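Side-chain contacts in maltose-binding protein MalE1 (Thermotoga maritima, PDB 6DTU), which binds maltotetraose in its ligand pocket and probably serves as the substrate-binding protein of a maltodextrin transport system: residues Asp206-Asn210 with Tyr211-Asp215; Asp15-Gln18 with Lys19-Glu22; Asp307-Glu310 with Leu311-Asp314. All coordinates share one frame; numbering follows the deposited sequence.

Contact 1 (Asp206-Asn210 with Tyr211-Asp215). With GLC (alpha-D-glucopyranose), chain C.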
loop_
_atom_site.group_PDB
_atom_site.type_symbol
_atom_site.label_atom_id
_atom_site.label_comp_id
_atom_site.label_asym_id
_atom_site.label_seq_id
_atom_site.Cartn_x
_atom_site.Cartn_y
_atom_site.Cartn_z
ATOM N N ASP A 206 10.040 15.479 11.260
ATOM C CA ASP A 206 11.098 15.160 12.186
ATOM C C ASP A 206 11.801 13.893 11.729
ATOM O O ASP A 206 11.150 12.976 11.214
ATOM C CB ASP A 206 10.529 14.949 13.591
ATOM C CG ASP A 206 11.622 14.760 14.637
ATOM O OD1 ASP A 206 12.150 15.779 15.140
ATOM O OD2 ASP A 206 11.981 13.599 14.937
ATOM N N PRO A 207 13.122 13.815 11.906
ATOM C CA PRO A 207 13.881 12.648 11.439
ATOM C C PRO A 207 13.360 11.315 11.954
ATOM O O PRO A 207 13.573 10.287 11.316
ATOM C CB PRO A 207 15.296 12.929 11.965
ATOM C CG PRO A 207 15.372 14.416 12.087
ATOM C CD PRO A 207 13.990 14.890 12.421
ATOM N N SER A 208 12.661 11.311 13.083
ATOM C CA SER A 208 12.144 10.069 13.644
ATOM C C SER A 208 10.754 9.701 13.135
ATOM O O SER A 208 10.259 8.625 13.489
ATOM C CB SER A 208 12.081 10.165 15.169
ATOM O OG SER A 208 11.180 11.183 15.551
ATOM N N ASP A 209 10.130 10.539 12.308
ATOM C CA ASP A 209 8.760 10.282 11.866
ATOM C C ASP A 209 8.669 8.942 11.138
ATOM O O ASP A 209 9.493 8.643 10.267
ATOM C CB ASP A 209 8.269 11.394 10.933
ATOM C CG ASP A 209 7.924 12.677 11.661
ATOM O OD1 ASP A 209 7.719 12.642 12.896
ATOM O OD2 ASP A 209 7.813 13.715 10.975
ATOM N N ASN A 210 7.700 8.121 11.537
ATOM C CA ASN A 210 7.478 6.819 10.913
ATOM C C ASN A 210 5.975 6.572 10.783
ATOM O O ASN A 210 5.140 7.436 11.088
ATOM C CB ASN A 210 8.193 5.670 11.646
ATOM C CG ASN A 210 7.700 5.472 13.064
ATOM O OD1 ASN A 210 6.635 5.954 13.440
ATOM N ND2 ASN A 210 8.435 4.677 13.840
ATOM N N TYR A 211 5.618 5.367 10.340
ATOM C CA TYR A 211 4.206 5.077 10.131
ATOM C C TYR A 211 3.420 5.168 11.436
ATOM O O TYR A 211 2.344 5.774 11.488
ATOM C CB TYR A 211 4.022 3.706 9.453
ATOM C CG TYR A 211 2.558 3.508 9.122
ATOM C CD1 TYR A 211 2.019 4.013 7.944
ATOM C CD2 TYR A 211 1.698 2.919 10.028
ATOM C CE1 TYR A 211 0.655 3.901 7.657
ATOM C CE2 TYR A 211 0.333 2.839 9.767
ATOM C CZ TYR A 211 -0.168 3.340 8.581
ATOM O OH TYR A 211 -1.507 3.247 8.333
ATOM N N GLN A 212 3.910 4.511 12.487
ATOM C CA GLN A 212 3.182 4.469 13.752
ATOM C C GLN A 212 2.948 5.864 14.324
ATOM O O GLN A 212 1.858 6.156 14.827
ATOM C CB GLN A 212 3.918 3.565 14.737
ATOM C CG GLN A 212 3.158 3.153 15.986
ATOM C CD GLN A 212 3.115 4.257 17.005
ATOM O OE1 GLN A 212 4.084 5.002 17.184
ATOM N NE2 GLN A 212 1.987 4.371 17.683
ATOM N N ILE A 213 3.966 6.734 14.276
ATOM C CA ILE A 213 3.787 8.099 14.769
ATOM C C ILE A 213 2.729 8.824 13.942
ATOM O O ILE A 213 1.830 9.472 14.482
ATOM C CB ILE A 213 5.127 8.861 14.781
ATOM C CG1 ILE A 213 6.058 8.293 15.869
ATOM C CG2 ILE A 213 4.872 10.370 14.947
ATOM C CD1 ILE A 213 7.541 8.683 15.705
ATOM N N MET A 214 2.811 8.710 12.613
ATOM C CA MET A 214 1.831 9.381 11.768
ATOM C C MET A 214 0.419 8.894 12.067
ATOM O O MET A 214 -0.508 9.692 12.279
ATOM C CB MET A 214 2.164 9.099 10.304
ATOM C CG MET A 214 0.988 9.453 9.393
ATOM S SD MET A 214 1.258 9.168 7.647
ATOM C CE MET A 214 1.572 7.385 7.601
ATOM N N ASP A 215 0.243 7.579 12.077
ATOM C CA ASP A 215 -1.074 6.983 12.208
ATOM C C ASP A 215 -1.674 7.278 13.578
ATOM O O ASP A 215 -2.832 7.701 13.677
ATOM C CB ASP A 215 -0.898 5.478 12.004
ATOM C CG ASP A 215 -2.204 4.747 11.716
ATOM O OD1 ASP A 215 -3.070 5.287 11.010
ATOM O OD2 ASP A 215 -2.328 3.601 12.158
HETATM C C1 GLC C . -2.037 -2.155 7.199
HETATM C C2 GLC C . -2.598 -2.266 5.838
HETATM C C3 GLC C . -1.545 -2.311 4.808
HETATM C C4 GLC C . -0.658 -1.118 4.892
HETATM C C5 GLC C . 0.027 -1.057 6.284
HETATM C C6 GLC C . 0.723 0.132 6.523
HETATM O O1 GLC C . -1.327 -3.309 7.518
HETATM O O2 GLC C . -3.403 -3.489 5.808
HETATM O O3 GLC C . -2.233 -2.363 3.505
HETATM O O4 GLC C . 0.371 -1.199 3.869
HETATM O O5 GLC C . -1.131 -1.026 7.294
HETATM O O6 GLC C . 1.424 0.010 7.766
HETATM O O HOH W 1 6.919 4.022 16.731
#
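Asn210 OD1 accepts from the backbone N of Ile213 at 2.9 Å, a nearly straight bond (172° at the hydrogen), while Met214 N donates to Asn210 O. Both grips come from one residue, and they hold the start of helix 211-219 closely. CG of Asn210 is set between its own backbone N and carbonyl carbon (chi1 63°); this carries OD1 of Asn210 to the first-turn N-H groups, and CG1 of Ile213 packs on that OD1 at 3.4 Å. CD1 of the same isoleucine reaches back to the carbonyl of Ser208, 3.5 Å from its O. Asn210 is thus the N-cap of helix 211-219, and it follows directly on a type I turn, Asp206 to Asp209. In that turn Asp206 OD2 accepts from Ser208 N, an Asx turn, and from Ser208 OG at 2.6 Å, the two donors arriving from opposite faces of the carboxylate. Asp209 OD2 takes the N-H of Asp206 and a salt bridge from Arg146. On the solvent side, where Gln212 is exposed, the contact is looser: a water accepts weakly from Asn210 ND2 (3.3 Å to the water oxygen) and donates to Gln212 OE1. In the glycan pocket, one face of the Tyr211 ring is met by a bound glucose, whose O6 stands 3.5 Å above the ring plane, over its centre.

Contact 2 (Asp15-Gln18 with Lys19-Glu22)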
loop_
_atom_site.group_PDB
_atom_site.type_symbol
_atom_site.label_atom_id
_atom_site.label_comp_id
_atom_site.label_asym_id
_atom_site.label_seq_id
_atom_site.Cartn_x
_atom_site.Cartn_y
_atom_site.Cartn_z
ATOM N N ASP A 15 -11.119 -8.650 11.502
ATOM C CA ASP A 15 -12.487 -8.765 12.000
ATOM C C ASP A 15 -13.426 -9.300 10.933
ATOM O O ASP A 15 -14.240 -10.202 11.192
ATOM C CB ASP A 15 -13.005 -7.412 12.494
ATOM C CG ASP A 15 -12.411 -6.978 13.823
ATOM O OD1 ASP A 15 -11.664 -7.749 14.463
ATOM O OD2 ASP A 15 -12.746 -5.850 14.247
ATOM N N ILE A 16 -13.392 -8.699 9.744
ATOM C CA ILE A 16 -14.327 -9.128 8.712
ATOM C C ILE A 16 -14.031 -10.549 8.267
ATOM O O ILE A 16 -14.951 -11.354 8.092
ATOM C CB ILE A 16 -14.408 -8.137 7.535
ATOM C CG1 ILE A 16 -15.430 -8.642 6.510
ATOM C CG2 ILE A 16 -13.014 -7.912 6.909
ATOM C CD1 ILE A 16 -16.828 -8.915 7.086
ATOM N N LEU A 17 -12.753 -10.899 8.114
ATOM C CA LEU A 17 -12.422 -12.267 7.706
ATOM C C LEU A 17 -12.749 -13.291 8.787
ATOM O O LEU A 17 -13.106 -14.436 8.468
ATOM C CB LEU A 17 -10.953 -12.360 7.296
ATOM C CG LEU A 17 -10.560 -11.625 6.008
ATOM C CD1 LEU A 17 -9.061 -11.748 5.738
ATOM C CD2 LEU A 17 -11.332 -12.153 4.842
ATOM N N GLN A 18 -12.635 -12.912 10.058
ATOM C CA GLN A 18 -13.049 -13.802 11.138
ATOM C C GLN A 18 -14.527 -14.119 11.021
ATOM O O GLN A 18 -14.939 -15.273 11.148
ATOM C CB GLN A 18 -12.795 -13.125 12.490
ATOM C CG GLN A 18 -11.403 -13.313 13.105
ATOM C CD GLN A 18 -11.224 -12.565 14.447
ATOM O OE1 GLN A 18 -11.910 -11.570 14.719
ATOM N NE2 GLN A 18 -10.303 -13.053 15.286
ATOM N N LYS A 19 -15.335 -13.095 10.776
ATOM C CA LYS A 19 -16.771 -13.290 10.692
ATOM C C LYS A 19 -17.135 -14.145 9.485
ATOM O O LYS A 19 -17.947 -15.074 9.596
ATOM C CB LYS A 19 -17.443 -11.922 10.631
ATOM C CG LYS A 19 -18.950 -11.980 10.583
ATOM C CD LYS A 19 -19.533 -12.477 11.894
ATOM C CE LYS A 19 -21.072 -12.498 11.867
ATOM N NZ LYS A 19 -21.656 -13.599 11.023
ATOM N N LEU A 20 -16.534 -13.854 8.323
ATOM C CA LEU A 20 -16.785 -14.676 7.140
ATOM C C LEU A 20 -16.330 -16.109 7.366
ATOM O O LEU A 20 -16.995 -17.060 6.936
ATOM C CB LEU A 20 -16.052 -14.099 5.928
ATOM C CG LEU A 20 -16.513 -12.699 5.546
ATOM C CD1 LEU A 20 -15.638 -12.061 4.462
ATOM C CD2 LEU A 20 -17.969 -12.775 5.109
ATOM N N GLY A 21 -15.213 -16.291 8.059
ATOM C CA GLY A 21 -14.738 -17.642 8.321
ATOM C C GLY A 21 -15.680 -18.432 9.202
ATOM O O GLY A 21 -15.885 -19.629 8.981
ATOM N N GLU A 22 -16.273 -17.769 10.203
ATOM C CA GLU A 22 -17.285 -18.405 11.028
ATOM C C GLU A 22 -18.487 -18.812 10.188
ATOM O O GLU A 22 -19.072 -19.882 10.399
ATOM C CB GLU A 22 -17.734 -17.440 12.125
ATOM C CG GLU A 22 -16.761 -17.295 13.272
ATOM C CD GLU A 22 -17.107 -16.152 14.219
ATOM O OE1 GLU A 22 -16.281 -15.887 15.121
ATOM O OE2 GLU A 22 -18.195 -15.542 14.100
#
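Ile16 and Leu20, one helical turn apart, meet with their side chains set at a slant to each other. CG1 of Ile16 lies 4.0 Å from CD1 of Leu20, and the Ile16 CD1 methyl comes up beside CG of the leucine. The isoleucine reaches this far because its CG1 branch is anti to the backbone N (chi1 -179°), beside the carbonyl carbon, and then bends at chi2, which turns CD1 toward the next turn. Leu20 closes over the backbone as well: Leu20 CG rests 3.3 Å from Ile16 O, which also accepts from Leu20 N at 3.0 Å. Leu17 joins more loosely, its CD2 4.3 Å from Leu20 CD1, so that this methyl lies near both residues.

The polar chains extend outward instead. Glu22 runs beside the carbonyl of Gln18, with its CG 3.5 Å from Gln18 O, and the carboxylate is carried on by an extended chain. Lys19 starts against the carbonyl of Ile16 through CB, then bends at chi2 and chi4 to bring its NZ to a salt bridge with Glu23. The N-H groups of Lys19 to Glu22 each donate to the carbonyl four residues back, Gly21 N to Leu17 O at 2.8 Å.

Helix 14-28 is the crossover of the beta-alpha-beta unit between parallel strands 4-9 and 31-36. Leu17 and Gln18 touch Val34 of strand 31-36, while Leu20 packs on Phe285 and Ile286 of helix 275-286 and on Thr291, Arg294 and Ile295 of helix 289-298.

Contact 3 (Asp307-Glu310 with Leu311-Asp314)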
loop_
_atom_site.group_PDB
_atom_site.type_symbol
_atom_site.label_atom_id
_atom_site.label_comp_id
_atom_site.label_asym_id
_atom_site.label_seq_id
_atom_site.Cartn_x
_atom_site.Cartn_y
_atom_site.Cartn_z
ATOM N N ASP A 307 -19.020 -4.318 -9.679
ATOM C CA ASP A 307 -20.335 -4.012 -9.140
ATOM C C ASP A 307 -20.311 -3.560 -7.682
ATOM O O ASP A 307 -21.329 -3.060 -7.186
ATOM C CB ASP A 307 -21.366 -5.116 -9.427
ATOM C CG ASP A 307 -20.986 -6.480 -8.886
ATOM O OD1 ASP A 307 -20.114 -6.561 -7.996
ATOM O OD2 ASP A 307 -21.608 -7.480 -9.342
ATOM N N VAL A 308 -19.222 -3.815 -6.965
ATOM C CA VAL A 308 -19.045 -3.284 -5.626
ATOM C C VAL A 308 -18.523 -1.851 -5.682
ATOM O O VAL A 308 -18.990 -0.979 -4.936
ATOM C CB VAL A 308 -18.148 -4.230 -4.808
ATOM C CG1 VAL A 308 -17.851 -3.605 -3.446
ATOM C CG2 VAL A 308 -18.851 -5.596 -4.679
ATOM N N LEU A 309 -17.587 -1.571 -6.598
ATOM C CA LEU A 309 -17.141 -0.192 -6.777
ATOM C C LEU A 309 -18.325 0.702 -7.090
ATOM O O LEU A 309 -18.435 1.807 -6.546
ATOM C CB LEU A 309 -16.062 -0.084 -7.861
ATOM C CG LEU A 309 -15.389 1.287 -7.960
ATOM C CD1 LEU A 309 -14.729 1.626 -6.623
ATOM C CD2 LEU A 309 -14.357 1.308 -9.069
ATOM N N GLU A 310 -19.256 0.208 -7.915
ATOM C CA GLU A 310 -20.449 0.977 -8.242
ATOM C C GLU A 310 -21.256 1.342 -7.001
ATOM O O GLU A 310 -21.879 2.410 -6.962
ATOM C CB GLU A 310 -21.311 0.206 -9.238
ATOM C CG GLU A 310 -22.615 0.906 -9.570
ATOM C CD GLU A 310 -22.400 2.099 -10.492
ATOM O OE1 GLU A 310 -21.344 2.150 -11.153
ATOM O OE2 GLU A 310 -23.284 2.978 -10.557
ATOM N N LEU A 311 -21.255 0.481 -5.974
ATOM C CA LEU A 311 -21.994 0.766 -4.746
ATOM C C LEU A 311 -21.381 1.911 -3.957
ATOM O O LEU A 311 -22.099 2.641 -3.274
ATOM C CB LEU A 311 -22.041 -0.475 -3.854
ATOM C CG LEU A 311 -22.772 -1.725 -4.355
ATOM C CD1 LEU A 311 -22.513 -2.876 -3.411
ATOM C CD2 LEU A 311 -24.253 -1.477 -4.456
ATOM N N VAL A 312 -20.068 2.103 -4.060
ATOM C CA VAL A 312 -19.341 3.017 -3.182
ATOM C C VAL A 312 -18.789 4.238 -3.899
ATOM O O VAL A 312 -18.207 5.113 -3.236
ATOM C CB VAL A 312 -18.241 2.276 -2.392
ATOM C CG1 VAL A 312 -18.848 1.092 -1.638
ATOM C CG2 VAL A 312 -17.142 1.774 -3.325
ATOM N N LYS A 313 -19.034 4.378 -5.208
ATOM C CA LYS A 313 -18.331 5.368 -6.021
ATOM C C LYS A 313 -18.594 6.807 -5.568
ATOM O O LYS A 313 -17.782 7.698 -5.844
ATOM C CB LYS A 313 -18.743 5.196 -7.484
ATOM C CG LYS A 313 -20.229 5.464 -7.684
ATOM C CD LYS A 313 -20.549 6.020 -9.039
ATOM C CE LYS A 313 -20.457 4.947 -10.089
ATOM N NZ LYS A 313 -21.259 5.262 -11.306
ATOM N N ASP A 314 -19.721 7.068 -4.910
ATOM C CA ASP A 314 -20.052 8.415 -4.460
ATOM C C ASP A 314 -19.588 8.737 -3.045
ATOM O O ASP A 314 -19.777 9.872 -2.597
ATOM C CB ASP A 314 -21.544 8.702 -4.624
ATOM C CG ASP A 314 -21.939 8.821 -6.073
ATOM O OD1 ASP A 314 -21.085 9.265 -6.871
ATOM O OD2 ASP A 314 -23.080 8.458 -6.423
#
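Toward the C-terminal part of the short helix at 306-312, Glu310 meets Lys313 in an i to i+3 salt bridge. The two chains lie side by side and point the same way. NZ of Lys313 is 3.1 Å from both OE1 and OE2 of Glu310, so the ammonium faces the two carboxylate oxygens evenly, though each hydrogen bond taken alone is weak. The methylene carbon next to it comes equally near, CE standing 3.1 Å from OE1. Glu310 leaves the helix with CG anti to the backbone N (chi1 177°) and folds at chi2, while Lys313 starts from between its backbone N and carbonyl carbon (chi1 63°) and bends at chi2 and chi3; the two folds bring the charged ends together on the exposed side.

The main chain here includes a bond of the 3-10 type: Val312 N donates to Leu309 O, three residues back, at 3.0 Å; Val308 O accepts weakly from both Leu311 N and Val312 N. Leu311 lies over this stretch of main chain, its CG 3.4 Å from Asp307 O and its CB near Val308 O; Asp307 itself is paired through OD1 with Arg305. On the inner side CD1 of Leu309 meets CG2 of Val312 at 4.1 Å, the side chains crossing at about a right angle. Leu309 and Val312 both touch Pro303 of strand 302-303, and Val312 also packs on Tyr293 and Tyr296 of helix 289-298.

How the contacts relate
Along the chain the order is contact 2, contact 1, contact 3. Contacts 2 and 3 have centres about 22 Å apart and are linked through helix 289-298: Leu20 and the pair Leu311 and Val312 pack on different residues of the same stretch. Both border the large mixed sheet, through strands 31-36 and 302-303 respectively. Contact 1 belongs to the other half of the protein, where Met214 rests on strands 146-149 and 223-228 of the four-stranded sheet; its centre is about 31 Å from the centre of contact 2 and about 33 Å from that of contact 3. Contact 1 supplies Tyr211 to the glycan pocket, while the glucose beside it also bonds Ser10 and Arg301, consistent with sugar held between two lobes.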